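PDB 3KXW: saframycin Mx1 synthetase B from Legionella pneumophila subsp. pneumophila, which is a fatty acid AMP ligase of the ANL superfamily of AMP-binding enzymes. Local coordinates for residues N206-P216 with I235-F245. Numbering follows the deposited sequence.
Sequences NDETIIFSWLP and IQAIMMSPFSF
I211 and S213 pair in parallel with the strand 236-239 through a ladder of four hydrogen bonds, I211 N to Q236 O, I238 N to I211 O, S213 N to I238 O and M240 N to S213 O, the short strand axes 4.7 Å apart and turned by 23°. Just before the first of these bonds a water joins the strands, donating to T209 O and accepting from Q236 N, while the CG2 methyls of T209 and I235 meet at 3.7 Å. On the face that carries F212 and I238, the phenyl ring stands over the carbonyl of I238, with CD1 3.2 Å from I238 O and 3.7 Å from I238 CG2. The rim carbon CZ reaches selenomethionine M240, whose SE sits at the ring edge, 5.4 Å from the F212 centroid, in a Met-aromatic contact. The M240 chain runs extended past CG and lays CG and CE against W214 CB.

Beyond the strands the indole of W214 is covered by F245 from the helix that S241 N-caps. The two rings form an offset stack, planes at 12° and centroids of the five-membered ring and the phenyl 4.0 Å apart, and F245 CB adds a CH-pi contact to the same five-membered ring. With CG of W214 between its backbone N and carbonyl carbon (chi1 54°), the indole is swung to meet F245, and L215 CD2 covers its opposite face. W252 adds an edge-to-face contact to W214. P242 CG packs against P216 CD at 3.9 Å, and a second water bridges L215 O and M240 O.

The side chain of I211, on the opposite face from F212, comes within about 4 Å of the bound 5'-O-[(S)-(dodecanoyloxy)(hydroxy)phosphoryl]adenosine. Helix 220-233 links the paired strands as a beta-alpha-beta crossover within the AMP-binding region of this ANL-family protein.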
# COMPACT_ATOMS: atom_id res chain seq x y z
N ASN A 206 11.84 -15.51 -11.92
CA ASN A 206 12.15 -16.78 -12.57
C ASN A 206 11.70 -17.87 -11.63
O ASN A 206 10.98 -17.58 -10.67
CB ASN A 206 13.65 -16.89 -12.90
CG ASN A 206 14.55 -16.77 -11.67
OD1 ASN A 206 14.28 -17.33 -10.62
ND2 ASN A 206 15.65 -16.04 -11.82
N ASP A 207 12.09 -19.11 -11.86
CA ASP A 207 11.53 -20.18 -11.03
C ASP A 207 12.35 -20.47 -9.77
O ASP A 207 12.10 -21.43 -9.05
CB ASP A 207 11.22 -21.43 -11.88
CG ASP A 207 12.43 -21.99 -12.55
OD1 ASP A 207 13.53 -21.72 -12.03
OD2 ASP A 207 12.30 -22.68 -13.60
N GLU A 208 13.33 -19.62 -9.48
CA GLU A 208 13.91 -19.60 -8.15
C GLU A 208 13.15 -18.57 -7.27
O GLU A 208 13.29 -18.56 -6.04
CB GLU A 208 15.38 -19.22 -8.26
CG GLU A 208 16.21 -19.53 -7.04
CD GLU A 208 17.68 -19.20 -7.26
OE1 GLU A 208 18.20 -19.47 -8.39
OE2 GLU A 208 18.30 -18.67 -6.32
N THR A 209 12.35 -17.72 -7.90
CA THR A 209 11.78 -16.57 -7.19
C THR A 209 10.86 -17.00 -6.07
O THR A 209 10.02 -17.89 -6.25
CB THR A 209 10.99 -15.65 -8.14
OG1 THR A 209 11.87 -15.13 -9.15
CG2 THR A 209 10.33 -14.51 -7.37
N ILE A 210 11.01 -16.39 -4.90
CA ILE A 210 10.05 -16.58 -3.82
C ILE A 210 9.68 -15.20 -3.26
O ILE A 210 10.55 -14.42 -2.90
CB ILE A 210 10.61 -17.48 -2.72
CG1 ILE A 210 10.83 -18.90 -3.30
CG2 ILE A 210 9.67 -17.53 -1.51
CD1 ILE A 210 11.35 -19.89 -2.28
N ILE A 211 8.40 -14.90 -3.20
CA ILE A 211 8.03 -13.59 -2.69
C ILE A 211 7.59 -13.68 -1.24
O ILE A 211 6.80 -14.57 -0.88
CB ILE A 211 6.93 -12.96 -3.55
CG1 ILE A 211 7.43 -12.76 -4.99
CG2 ILE A 211 6.42 -11.66 -2.91
CD1 ILE A 211 6.36 -12.24 -5.96
N PHE A 212 8.08 -12.79 -0.39
CA PHE A 212 7.51 -12.69 0.95
C PHE A 212 6.77 -11.35 1.08
O PHE A 212 7.25 -10.34 0.57
CB PHE A 212 8.56 -12.82 2.06
CG PHE A 212 7.94 -12.83 3.41
CD1 PHE A 212 7.51 -14.03 3.97
CD2 PHE A 212 7.64 -11.64 4.06
CE1 PHE A 212 6.87 -14.04 5.20
CE2 PHE A 212 7.00 -11.65 5.28
CZ PHE A 212 6.60 -12.85 5.85
N SER A 213 5.63 -11.35 1.74
CA SER A 213 4.94 -10.09 1.95
C SER A 213 4.20 -10.03 3.26
O SER A 213 3.51 -10.97 3.62
CB SER A 213 3.96 -9.84 0.81
OG SER A 213 3.33 -8.58 0.95
N TRP A 214 4.33 -8.91 3.98
CA TRP A 214 3.40 -8.61 5.08
C TRP A 214 2.43 -7.50 4.69
O TRP A 214 1.64 -7.05 5.52
CB TRP A 214 4.15 -8.18 6.37
CG TRP A 214 5.10 -7.02 6.14
CD1 TRP A 214 6.44 -7.11 5.89
CD2 TRP A 214 4.79 -5.62 6.13
NE1 TRP A 214 6.98 -5.86 5.72
CE2 TRP A 214 5.98 -4.92 5.86
CE3 TRP A 214 3.61 -4.89 6.32
CZ2 TRP A 214 6.04 -3.54 5.76
CZ3 TRP A 214 3.67 -3.49 6.24
CH2 TRP A 214 4.88 -2.83 5.95
N LEU A 215 2.51 -7.05 3.44
CA LEU A 215 1.78 -5.84 3.01
C LEU A 215 0.27 -5.98 3.01
O LEU A 215 -0.26 -7.05 2.74
CB LEU A 215 2.25 -5.38 1.62
CG LEU A 215 3.73 -5.04 1.44
CD1 LEU A 215 4.01 -4.66 -0.02
CD2 LEU A 215 4.21 -3.94 2.43
N PRO A 216 -0.44 -4.89 3.33
CA PRO A 216 -1.90 -4.94 3.33
C PRO A 216 -2.41 -5.48 1.98
O PRO A 216 -2.07 -4.90 0.95
CB PRO A 216 -2.32 -3.47 3.46
CG PRO A 216 -1.13 -2.75 4.02
CD PRO A 216 0.11 -3.59 3.76
N ILE A 235 4.74 -18.70 -9.01
CA ILE A 235 5.77 -18.42 -8.01
C ILE A 235 5.18 -18.41 -6.63
O ILE A 235 4.07 -17.90 -6.43
CB ILE A 235 6.33 -17.00 -8.21
CG1 ILE A 235 7.09 -16.89 -9.53
CG2 ILE A 235 7.23 -16.57 -7.02
CD1 ILE A 235 8.06 -17.97 -9.75
N GLN A 236 5.91 -18.93 -5.65
CA GLN A 236 5.37 -18.95 -4.28
C GLN A 236 5.19 -17.55 -3.68
O GLN A 236 6.07 -16.69 -3.83
CB GLN A 236 6.26 -19.77 -3.35
CG GLN A 236 6.15 -21.28 -3.51
CD GLN A 236 6.81 -21.99 -2.35
OE1 GLN A 236 7.95 -22.47 -2.46
NE2 GLN A 236 6.11 -22.06 -1.24
N ALA A 237 4.06 -17.33 -3.02
CA ALA A 237 3.83 -16.12 -2.23
C ALA A 237 3.78 -16.56 -0.77
O ALA A 237 2.96 -17.42 -0.40
CB ALA A 237 2.51 -15.44 -2.65
N ILE A 238 4.66 -16.02 0.07
CA ILE A 238 4.65 -16.36 1.48
C ILE A 238 4.29 -15.12 2.27
O ILE A 238 4.92 -14.08 2.07
CB ILE A 238 6.05 -16.84 1.99
CG1 ILE A 238 6.64 -17.90 1.04
CG2 ILE A 238 5.97 -17.32 3.46
CD1 ILE A 238 5.98 -19.18 1.08
N MSE A 239 3.28 -15.20 3.13
CA MSE A 239 2.69 -13.97 3.67
C MSE A 239 2.39 -13.99 5.17
O MSE A 239 2.18 -15.04 5.77
CB MSE A 239 1.40 -13.65 2.92
CG MSE A 239 1.60 -13.35 1.44
SE MSE A 239 -0.12 -13.59 0.52
CE MSE A 239 -0.18 -15.57 0.58
N MSE A 240 2.35 -12.81 5.76
CA MSE A 240 1.76 -12.63 7.07
C MSE A 240 1.01 -11.30 7.06
O MSE A 240 1.07 -10.53 6.08
CB MSE A 240 2.83 -12.63 8.15
CG MSE A 240 3.75 -11.41 8.10
SE MSE A 240 5.16 -11.55 9.47
CE MSE A 240 6.11 -9.91 9.03
N SER A 241 0.33 -11.00 8.16
CA SER A 241 -0.45 -9.76 8.23
C SER A 241 0.40 -8.54 8.61
O SER A 241 1.44 -8.66 9.24
CB SER A 241 -1.57 -9.91 9.26
OG SER A 241 -1.03 -9.99 10.56
N PRO A 242 -0.07 -7.35 8.26
CA PRO A 242 0.67 -6.15 8.68
C PRO A 242 0.72 -6.06 10.20
O PRO A 242 1.72 -5.58 10.74
CB PRO A 242 -0.15 -5.00 8.10
CG PRO A 242 -0.83 -5.60 6.93
CD PRO A 242 -1.19 -7.00 7.37
N PHE A 243 -0.34 -6.51 10.87
CA PHE A 243 -0.33 -6.53 12.34
C PHE A 243 0.88 -7.30 12.88
O PHE A 243 1.56 -6.85 13.81
CB PHE A 243 -1.65 -7.14 12.86
CG PHE A 243 -1.68 -7.34 14.35
CD1 PHE A 243 -2.04 -6.30 15.20
CD2 PHE A 243 -1.34 -8.56 14.91
CE1 PHE A 243 -2.07 -6.48 16.59
CE2 PHE A 243 -1.37 -8.75 16.29
CZ PHE A 243 -1.73 -7.70 17.12
N SER A 244 1.17 -8.45 12.28
CA SER A 244 2.31 -9.28 12.69
C SER A 244 3.62 -8.53 12.51
O SER A 244 4.51 -8.56 13.36
CB SER A 244 2.32 -10.60 11.90
OG SER A 244 1.27 -11.43 12.36
N PHE A 245 3.74 -7.84 11.38
CA PHE A 245 4.94 -7.05 11.13
C PHE A 245 5.13 -5.94 12.19
O PHE A 245 6.21 -5.80 12.77
CB PHE A 245 4.90 -6.40 9.75
CG PHE A 245 6.02 -5.44 9.53
CD1 PHE A 245 7.33 -5.88 9.61
CD2 PHE A 245 5.77 -4.10 9.32
CE1 PHE A 245 8.38 -5.00 9.46
CE2 PHE A 245 6.81 -3.21 9.16
CZ PHE A 245 8.12 -3.66 9.23
O HOH W 1 8.49 -20.11 -6.25
O HOH W 2 -0.82 -9.41 4.30